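Local coordinates for processed glycerol phosphate lipoteichoic acid synthase 2 (Bacillus subtilis, PDB 2W8D), which belongs to the sulfatase family of the alkaline phosphatase clan, with a central mixed beta-sheet and a bound magnesium ion, at residues A[21-24]-A[25-28]; A[55-58]-A[59-62]; A[117-121]-A[122-126]. All coordinates share one frame; numbering follows the deposited sequence.

Contact 1 of 3, residues A[21-24]-A[25-28]; sequences PNNV and YFGK
Asn22 and Tyr25 meet twice, through the backbone and through their side chains. The carbonyl O of Asn22 takes two hydrogen bonds from the chain that folds back on it. Phe26 N lies in the carbonyl plane at 2.8 Å from Asn22 O, while Tyr25 N, 2.9 Å from the same oxygen, sits well above that plane. The side-chain amide is occupied as well: Asn22 OD1 accepts from Val24 N at 3.0 Å, and ND2 donates to Leu336 O in a facing loop. With CG anti to the backbone N (chi1 -171°), Asn22 ND2 also comes up at the edge of the Tyr25 ring, 3.2 Å from Tyr25 CD2, the amide turned 79° from the ring. Val24 CG1 covers one face in a CH-pi contact, 3.5 Å from the centroid of the Tyr25 ring. At the start of the segment, Pro21 CB lies 3.7 Å from Phe26 CD1, and both side chains reach His319 of helix 313-320. Lys28 N closes the chain onto Tyr25 O at 3.2 Å. The segment thus combines an Asx turn at Asn22 with a type II beta turn from Tyr25 to Lys28, whose third residue is Gly27.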
ATOM      1  N   PRO A  21      15.056  10.918  10.210  1.00 25.79           N
ATOM      2  CA  PRO A  21      15.121   9.471  10.486  1.00 24.90           C
ATOM      3  C   PRO A  21      15.583   9.072  11.896  1.00 24.29           C
ATOM      4  O   PRO A  21      16.442   9.723  12.478  1.00 23.92           O
ATOM      5  CB  PRO A  21      16.136   8.960   9.457  1.00 25.05           C
ATOM      6  CG  PRO A  21      16.277  10.070   8.431  1.00 25.32           C
ATOM      7  CD  PRO A  21      16.055  11.321   9.195  1.00 25.69           C
ATOM      8  N   ASN A  22      14.980   7.997  12.413  1.00 23.66           N
ATOM      9  CA  ASN A  22      15.368   7.294  13.638  1.00 22.66           C
ATOM     10  C   ASN A  22      16.701   6.539  13.396  1.00 22.29           C
ATOM     11  O   ASN A  22      16.730   5.611  12.576  1.00 21.94           O
ATOM     12  CB  ASN A  22      14.235   6.309  13.954  1.00 22.41           C
ATOM     13  CG  ASN A  22      14.363   5.627  15.324  1.00 22.79           C
ATOM     14  OD1 ASN A  22      15.435   5.585  15.948  1.00 21.16           O
ATOM     15  ND2 ASN A  22      13.250   5.048  15.779  1.00 20.06           N
ATOM     16  N   ASN A  23      17.796   6.918  14.075  1.00 21.36           N
ATOM     17  CA  ASN A  23      19.058   6.191  13.840  1.00 21.28           C
ATOM     18  C   ASN A  23      19.093   4.760  14.375  1.00 20.98           C
ATOM     19  O   ASN A  23      19.983   3.992  14.023  1.00 20.88           O
ATOM     20  CB  ASN A  23      20.331   6.954  14.247  1.00 21.42           C
ATOM     21  CG  ASN A  23      21.584   6.474  13.451  1.00 22.56           C
ATOM     22  OD1 ASN A  23      21.462   5.985  12.309  1.00 21.83           O
ATOM     23  ND2 ASN A  23      22.785   6.609  14.055  1.00 21.45           N
ATOM     24  N   VAL A  24      18.123   4.398  15.207  1.00 20.56           N
ATOM     25  CA  VAL A  24      17.921   2.995  15.550  1.00 19.99           C
ATOM     26  C   VAL A  24      17.627   2.186  14.287  1.00 19.30           C
ATOM     27  O   VAL A  24      17.954   0.996  14.216  1.00 20.15           O
ATOM     28  CB  VAL A  24      16.769   2.817  16.554  1.00 20.54           C
ATOM     29  CG1 VAL A  24      16.330   1.354  16.640  1.00 20.54           C
ATOM     30  CG2 VAL A  24      17.189   3.342  17.935  1.00 19.96           C
ATOM     31  N   TYR A  25      17.038   2.837  13.286  1.00 17.42           N
ATOM     32  CA  TYR A  25      16.578   2.140  12.078  1.00 15.69           C
ATOM     33  C   TYR A  25      17.217   2.592  10.760  1.00 14.56           C
ATOM     34  O   TYR A  25      17.231   1.835   9.805  1.00 13.95           O
ATOM     35  CB  TYR A  25      15.038   2.182  11.972  1.00 15.32           C
ATOM     36  CG  TYR A  25      14.335   1.579  13.169  1.00 15.11           C
ATOM     37  CD1 TYR A  25      14.420   0.214  13.439  1.00 15.16           C
ATOM     38  CD2 TYR A  25      13.598   2.379  14.039  1.00 13.95           C
ATOM     39  CE1 TYR A  25      13.784  -0.337  14.538  1.00 17.69           C
ATOM     40  CE2 TYR A  25      12.958   1.840  15.146  1.00 16.11           C
ATOM     41  CZ  TYR A  25      13.051   0.479  15.390  1.00 17.71           C
ATOM     42  OH  TYR A  25      12.427  -0.057  16.495  1.00 19.46           O
ATOM     43  N   PHE A  26      17.752   3.808  10.715  1.00 14.02           N
ATOM     44  CA  PHE A  26      18.185   4.394   9.459  1.00 13.86           C
ATOM     45  C   PHE A  26      19.401   3.693   8.888  1.00 14.71           C
ATOM     46  O   PHE A  26      20.468   3.691   9.503  1.00 14.86           O
ATOM     47  CB  PHE A  26      18.477   5.879   9.640  1.00 13.49           C
ATOM     48  CG  PHE A  26      18.993   6.538   8.403  1.00 13.36           C
ATOM     49  CD1 PHE A  26      18.139   6.779   7.318  1.00 13.52           C
ATOM     50  CD2 PHE A  26      20.325   6.906   8.306  1.00 11.87           C
ATOM     51  CE1 PHE A  26      18.608   7.385   6.146  1.00 13.82           C
ATOM     52  CE2 PHE A  26      20.821   7.513   7.140  1.00 13.53           C
ATOM     53  CZ  PHE A  26      19.969   7.748   6.054  1.00 13.20           C
ATOM     54  N   GLY A  27      19.249   3.097   7.714  1.00 15.09           N
ATOM     55  CA  GLY A  27      20.388   2.478   7.038  1.00 15.39           C
ATOM     56  C   GLY A  27      20.613   1.041   7.467  1.00 15.91           C
ATOM     57  O   GLY A  27      21.474   0.366   6.922  1.00 15.75           O
ATOM     58  N   LYS A  28      19.802   0.563   8.409  1.00 16.11           N
ATOM     59  CA  LYS A  28      19.968  -0.774   8.986  1.00 16.56           C
ATOM     60  C   LYS A  28      19.622  -1.909   8.023  1.00 16.20           C
ATOM     61  O   LYS A  28      19.888  -3.079   8.305  1.00 16.42           O
ATOM     62  CB  LYS A  28      19.156  -0.913  10.296  1.00 16.57           C
ATOM     63  CG  LYS A  28      19.642  -0.038  11.450  1.00 17.15           C
ATOM     64  CD  LYS A  28      21.077  -0.378  11.853  1.00 20.86           C
ATOM     65  CE  LYS A  28      21.461   0.267  13.195  1.00 22.29           C
ATOM     66  NZ  LYS A  28      22.892   0.031  13.556  1.00 21.64           N
TER

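Contact 2 of 3, residues A[55-58]-A[59-62]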
ATOM      1  N   GLU A  55      -8.932 -19.593  12.400  1.00 18.00           N
ATOM      2  CA  GLU A  55      -8.412 -18.307  11.971  1.00 16.89           C
ATOM      3  C   GLU A  55      -8.555 -18.141  10.471  1.00 16.42           C
ATOM      4  O   GLU A  55      -8.412 -19.093   9.710  1.00 16.15           O
ATOM      5  CB  GLU A  55      -6.963 -18.178  12.380  1.00 17.20           C
ATOM      6  CG  GLU A  55      -6.747 -18.195  13.889  1.00 19.30           C
ATOM      7  CD  GLU A  55      -5.296 -18.383  14.253  1.00 22.32           C
ATOM      8  OE1 GLU A  55      -4.452 -17.600  13.764  1.00 21.96           O
ATOM      9  OE2 GLU A  55      -4.996 -19.326  15.025  1.00 27.03           O
ATOM     10  N   VAL A  56      -8.849 -16.915  10.051  1.00 16.04           N
ATOM     11  CA  VAL A  56      -9.068 -16.609   8.659  1.00 14.36           C
ATOM     12  C   VAL A  56      -7.716 -16.383   8.020  1.00 14.40           C
ATOM     13  O   VAL A  56      -7.446 -16.903   6.940  1.00 14.57           O
ATOM     14  CB  VAL A  56      -9.956 -15.341   8.463  1.00 14.50           C
ATOM     15  CG1 VAL A  56     -10.039 -14.985   6.965  1.00 12.59           C
ATOM     16  CG2 VAL A  56     -11.348 -15.544   9.052  1.00 13.09           C
ATOM     17  N   THR A  57      -6.858 -15.597   8.660  1.00 14.53           N
ATOM     18  CA  THR A  57      -5.519 -15.359   8.073  1.00 14.48           C
ATOM     19  C   THR A  57      -4.330 -15.848   8.971  1.00 14.32           C
ATOM     20  O   THR A  57      -3.526 -15.032   9.448  1.00 14.42           O
ATOM     21  CB  THR A  57      -5.364 -13.887   7.636  1.00 14.83           C
ATOM     22  OG1 THR A  57      -5.593 -13.027   8.754  1.00 16.26           O
ATOM     23  CG2 THR A  57      -6.393 -13.527   6.553  1.00 14.29           C
ATOM     24  N   PRO A  58      -4.231 -17.182   9.217  1.00 13.19           N
ATOM     25  CA  PRO A  58      -3.240 -17.654  10.203  1.00 13.82           C
ATOM     26  C   PRO A  58      -1.773 -17.283   9.915  1.00 14.44           C
ATOM     27  O   PRO A  58      -1.002 -17.067  10.865  1.00 14.33           O
ATOM     28  CB  PRO A  58      -3.405 -19.205  10.190  1.00 13.47           C
ATOM     29  CG  PRO A  58      -4.030 -19.530   8.846  1.00 12.15           C
ATOM     30  CD  PRO A  58      -5.003 -18.306   8.659  1.00 13.18           C
ATOM     31  N   PHE A  59      -1.361 -17.218   8.649  1.00 14.48           N
ATOM     32  CA  PHE A  59       0.027 -16.792   8.399  1.00 14.80           C
ATOM     33  C   PHE A  59       0.268 -15.328   8.760  1.00 14.47           C
ATOM     34  O   PHE A  59       1.262 -14.992   9.416  1.00 13.99           O
ATOM     35  CB  PHE A  59       0.485 -17.045   6.958  1.00 15.41           C
ATOM     36  CG  PHE A  59       1.971 -16.964   6.791  1.00 15.20           C
ATOM     37  CD1 PHE A  59       2.799 -17.958   7.348  1.00 16.79           C
ATOM     38  CD2 PHE A  59       2.549 -15.877   6.129  1.00 14.16           C
ATOM     39  CE1 PHE A  59       4.209 -17.924   7.193  1.00 17.04           C
ATOM     40  CE2 PHE A  59       3.934 -15.795   5.973  1.00 15.79           C
ATOM     41  CZ  PHE A  59       4.789 -16.846   6.499  1.00 16.09           C
ATOM     42  N   LEU A  60      -0.661 -14.476   8.338  1.00 14.61           N
ATOM     43  CA  LEU A  60      -0.550 -13.035   8.548  1.00 14.94           C
ATOM     44  C   LEU A  60      -0.616 -12.764  10.037  1.00 15.90           C
ATOM     45  O   LEU A  60       0.149 -11.944  10.545  1.00 17.33           O
ATOM     46  CB  LEU A  60      -1.618 -12.271   7.751  1.00 13.34           C
ATOM     47  CG  LEU A  60      -1.405 -12.368   6.213  1.00 14.98           C
ATOM     48  CD1 LEU A  60      -2.490 -11.623   5.378  1.00 12.37           C
ATOM     49  CD2 LEU A  60      -0.014 -11.935   5.725  1.00 14.08           C
ATOM     50  N   ASN A  61      -1.499 -13.478  10.738  1.00 15.95           N
ATOM     51  CA  ASN A  61      -1.546 -13.446  12.212  1.00 17.16           C
ATOM     52  C   ASN A  61      -0.217 -13.757  12.883  1.00 17.19           C
ATOM     53  O   ASN A  61       0.178 -13.065  13.819  1.00 17.65           O
ATOM     54  CB  ASN A  61      -2.629 -14.392  12.773  1.00 16.21           C
ATOM     55  CG  ASN A  61      -3.999 -14.045  12.270  1.00 17.77           C
ATOM     56  OD1 ASN A  61      -4.205 -12.985  11.656  1.00 15.83           O
ATOM     57  ND2 ASN A  61      -4.944 -14.941  12.491  1.00 19.24           N
ATOM     58  N   LYS A  62       0.480 -14.781  12.410  1.00 17.74           N
ATOM     59  CA  LYS A  62       1.771 -15.127  13.017  1.00 18.72           C
ATOM     60  C   LYS A  62       2.751 -13.951  12.843  1.00 17.87           C
ATOM     61  O   LYS A  62       3.422 -13.548  13.780  1.00 18.74           O
ATOM     62  CB  LYS A  62       2.344 -16.426  12.436  1.00 18.96           C
ATOM     63  CG  LYS A  62       3.417 -17.039  13.311  1.00 22.67           C
ATOM     64  CD  LYS A  62       4.114 -18.238  12.659  1.00 27.78           C
ATOM     65  CE  LYS A  62       4.978 -17.836  11.471  1.00 30.42           C
ATOM     66  NZ  LYS A  62       5.978 -18.906  11.160  1.00 32.98           N
TER
HETATM   67  O   HOH W   1      -7.435 -14.174  11.100  1.00 11.87           O
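Glu55 and Asn61 face each other across the start of helix 58-65, joined by a nearly straight hydrogen bond of 3.0 Å from Asn61 ND2 to Glu55 OE1. The carboxylate offers its anti lone pair, on the side away from the other oxygen, and lies almost coplanar with the amide, the two planes 12° apart. Glu55 reaches this position as an extended chain beyond CG. Asn61 turns its amide back over the first helical turn: CG lies beside its own backbone N, anti to the carbonyl carbon (chi1 -59°), which brings Asn61 CG within 3.0 Å of Thr57 O. The second hydrogen of ND2 is used by a water 3.0 Å away from Asn61 ND2, and the same water accepts from Thr57 N at 2.9 Å. Asn61 OD1 in turn accepts from Asp48 N.

The first turn itself is held by Asn61 N to Thr57 O at 2.9 Å and by Lys62 N to Pro58 O at 3.1 Å. Thr57 occupies the N-cap position, but its side chain makes no capping bond; the carboxylate of Asp232, from helix 219-244, bonds to Phe59 N and Leu60 N instead. Phe59, its CG anti to the backbone N (chi1 -165°), swings its ring out to meet Phe239 edge-to-face.

With both ends of the Asn61 amide occupied, its flip is fixed by its partners, Glu55 OE1 among them. The negative charge of Asp232, set against first-turn N-H groups, is probably favoured by the helix dipole.

Contact 3 of 3, residues A[117-121]-A[122-126]; sequences AILKS and KNYTS
Leu119 and Tyr124 bracket a Schellman motif, the C-terminal cap through which helix 115-118, after a short 3-10 turn, gives way to strand 125-130. The backbone bonds have the expected pattern: Tyr124 N reaches back to Leu119 O at 3.2 Å, and Asn123 N donates to Lys120 O at 2.8 Å. Asn123 takes the positive phi (72°) that such a cap requires.

From the start of the segment, Ala117 O receives Lys120 N as the helix tightens into the 3-10 turn. Ile118 contributes its carbonyl O, taken up by the side chain of Ser121 three residues on. Leu119 does most of the joining. Its carbonyl also takes a weak bond from Lys122 N, and its side chain supplies the hydrophobic pair usual in this motif: Leu119 CB packs 3.8 Å from Tyr124 CB, while Leu119 CD1 and CD2 lie above one face of the Tyr124 ring, CD1 about 4.3 Å from its plane. CG of Leu119 stands beside the backbone N (chi1 -70°), which carries the branch over that ring. Tyr124 OH is satisfied by Lys32 O, and Tyr190 of strand 189-194 touches both side chains. The Lys120 side chain sets out away from 122-126, and its NZ forms a salt bridge with Asp149 and hydrogen bonds to Gly147 O and Tyr417 OH. Ser121 ends the segment just before Lys122, whose NZ reaches Leu321 O. With chi1 at 56°, the Ser121 hydroxyl folds back over the turn, and OG donates to Ile118 O at 2.9 Å, nearly in line with the carbonyl bond.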
ATOM      1  N   ALA A 117      13.100   4.762  -9.287  1.00 17.06           N
ATOM      2  CA  ALA A 117      14.025   5.633 -10.026  1.00 17.10           C
ATOM      3  C   ALA A 117      15.137   6.194  -9.124  1.00 17.68           C
ATOM      4  O   ALA A 117      16.303   6.261  -9.536  1.00 17.78           O
ATOM      5  CB  ALA A 117      13.288   6.741 -10.741  1.00 16.26           C
ATOM      6  N   ILE A 118      14.772   6.567  -7.893  1.00 17.83           N
ATOM      7  CA  ILE A 118      15.744   6.997  -6.894  1.00 17.99           C
ATOM      8  C   ILE A 118      16.808   5.905  -6.700  1.00 18.40           C
ATOM      9  O   ILE A 118      18.011   6.156  -6.759  1.00 18.36           O
ATOM     10  CB  ILE A 118      15.061   7.333  -5.529  1.00 17.55           C
ATOM     11  CG1 ILE A 118      14.158   8.550  -5.700  1.00 16.73           C
ATOM     12  CG2 ILE A 118      16.133   7.583  -4.422  1.00 15.79           C
ATOM     13  CD1 ILE A 118      13.333   8.934  -4.511  1.00 11.76           C
ATOM     14  N   LEU A 119      16.326   4.688  -6.507  1.00 18.99           N
ATOM     15  CA  LEU A 119      17.166   3.542  -6.272  1.00 19.49           C
ATOM     16  C   LEU A 119      18.104   3.129  -7.423  1.00 20.45           C
ATOM     17  O   LEU A 119      18.977   2.297  -7.208  1.00 20.20           O
ATOM     18  CB  LEU A 119      16.297   2.382  -5.791  1.00 19.18           C
ATOM     19  CG  LEU A 119      15.780   2.658  -4.377  1.00 19.04           C
ATOM     20  CD1 LEU A 119      14.901   1.542  -3.832  1.00 16.09           C
ATOM     21  CD2 LEU A 119      16.996   2.917  -3.456  1.00 17.28           C
ATOM     22  N   LYS A 120      17.950   3.709  -8.620  1.00 21.51           N
ATOM     23  CA  LYS A 120      18.820   3.365  -9.754  1.00 22.65           C
ATOM     24  C   LYS A 120      20.261   3.726  -9.479  1.00 22.85           C
ATOM     25  O   LYS A 120      21.164   3.025  -9.906  1.00 23.31           O
ATOM     26  CB  LYS A 120      18.390   4.068 -11.056  1.00 23.24           C
ATOM     27  CG  LYS A 120      17.530   3.222 -11.978  1.00 24.66           C
ATOM     28  CD  LYS A 120      16.397   4.060 -12.533  1.00 27.94           C
ATOM     29  CE  LYS A 120      15.114   3.231 -12.735  1.00 30.66           C
ATOM     30  NZ  LYS A 120      15.220   2.148 -13.770  1.00 31.08           N
ATOM     31  N   SER A 121      20.464   4.841  -8.788  1.00 23.02           N
ATOM     32  CA  SER A 121      21.796   5.341  -8.462  1.00 22.61           C
ATOM     33  C   SER A 121      22.483   4.446  -7.421  1.00 21.87           C
ATOM     34  O   SER A 121      23.707   4.531  -7.224  1.00 22.04           O
ATOM     35  CB  SER A 121      21.694   6.767  -7.929  1.00 23.18           C
ATOM     36  OG  SER A 121      20.821   6.802  -6.811  1.00 23.89           O
ATOM     37  N   LYS A 122      21.687   3.605  -6.766  1.00 20.19           N
ATOM     38  CA  LYS A 122      22.182   2.504  -5.949  1.00 19.21           C
ATOM     39  C   LYS A 122      22.163   1.143  -6.695  1.00 18.31           C
ATOM     40  O   LYS A 122      22.357   0.105  -6.072  1.00 18.25           O
ATOM     41  CB  LYS A 122      21.414   2.421  -4.604  1.00 19.39           C
ATOM     42  CG  LYS A 122      21.925   3.382  -3.488  1.00 19.59           C
ATOM     43  CD  LYS A 122      22.089   2.676  -2.093  1.00 20.32           C
ATOM     44  CE  LYS A 122      20.728   2.362  -1.395  1.00 20.43           C
ATOM     45  NZ  LYS A 122      20.753   1.518  -0.109  1.00 17.90           N
ATOM     46  N   ASN A 123      21.939   1.153  -8.017  1.00 17.25           N
ATOM     47  CA  ASN A 123      21.986  -0.067  -8.877  1.00 16.31           C
ATOM     48  C   ASN A 123      20.835  -1.078  -8.730  1.00 15.63           C
ATOM     49  O   ASN A 123      21.014  -2.278  -9.001  1.00 15.25           O
ATOM     50  CB  ASN A 123      23.331  -0.796  -8.730  1.00 16.55           C
ATOM     51  CG  ASN A 123      24.491   0.098  -9.026  1.00 17.13           C
ATOM     52  OD1 ASN A 123      24.549   0.722 -10.091  1.00 19.69           O
ATOM     53  ND2 ASN A 123      25.413   0.204  -8.080  1.00 16.85           N
ATOM     54  N   TYR A 124      19.660  -0.603  -8.324  1.00 14.55           N
ATOM     55  CA  TYR A 124      18.490  -1.485  -8.207  1.00 14.12           C
ATOM     56  C   TYR A 124      17.852  -1.738  -9.569  1.00 13.68           C
ATOM     57  O   TYR A 124      17.587  -0.808 -10.339  1.00 13.83           O
ATOM     58  CB  TYR A 124      17.439  -0.941  -7.200  1.00 13.64           C
ATOM     59  CG  TYR A 124      17.810  -1.156  -5.716  1.00 12.79           C
ATOM     60  CD1 TYR A 124      17.080  -2.027  -4.900  1.00 11.17           C
ATOM     61  CD2 TYR A 124      18.880  -0.469  -5.137  1.00 10.21           C
ATOM     62  CE1 TYR A 124      17.434  -2.200  -3.559  1.00 12.90           C
ATOM     63  CE2 TYR A 124      19.234  -0.646  -3.805  1.00 11.14           C
ATOM     64  CZ  TYR A 124      18.526  -1.517  -3.026  1.00 12.12           C
ATOM     65  OH  TYR A 124      18.883  -1.658  -1.700  1.00 14.39           O
ATOM     66  N   THR A 125      17.601  -3.000  -9.872  1.00 13.07           N
ATOM     67  CA  THR A 125      16.758  -3.311 -10.997  1.00 13.14           C
ATOM     68  C   THR A 125      15.325  -3.366 -10.450  1.00 13.02           C
ATOM     69  O   THR A 125      15.103  -3.885  -9.370  1.00 13.45           O
ATOM     70  CB  THR A 125      17.189  -4.629 -11.658  1.00 13.22           C
ATOM     71  OG1 THR A 125      18.549  -4.515 -12.145  1.00 13.93           O
ATOM     72  CG2 THR A 125      16.287  -4.930 -12.830  1.00 14.34           C
ATOM     73  N   SER A 126      14.363  -2.787 -11.148  1.00 12.61           N
ATOM     74  CA  SER A 126      12.983  -2.814 -10.681  1.00 13.23           C
ATOM     75  C   SER A 126      12.082  -3.596 -11.638  1.00 13.45           C
ATOM     76  O   SER A 126      12.264  -3.529 -12.869  1.00 13.25           O
ATOM     77  CB  SER A 126      12.438  -1.395 -10.394  1.00 13.26           C
ATOM     78  OG  SER A 126      12.669  -0.479 -11.468  1.00 15.31           O
TER

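How the contacts relate
The three contacts follow one another along the chain, none nesting or crossing. Contact 1 closes turns in the loop from helix 6-17 to strand 33-39 of the central sheet and faces helix 313-320. Contact 2 runs from the end of the hairpin 50-51/54-55 into helix 58-65 and sets it against helix 219-244. Contact 3 ends helix 115-118 and starts strand 125-130, which pairs with 189-194, itself the neighbour of 33-39. Contacts 1 and 3 lie on one side of the fold, nearest atoms about 7 Å apart, and both reach residues in or just after helix 313-320. Contact 2 is remote, its centre about 29 Å and 33 Å from the centres of contacts 1 and 3.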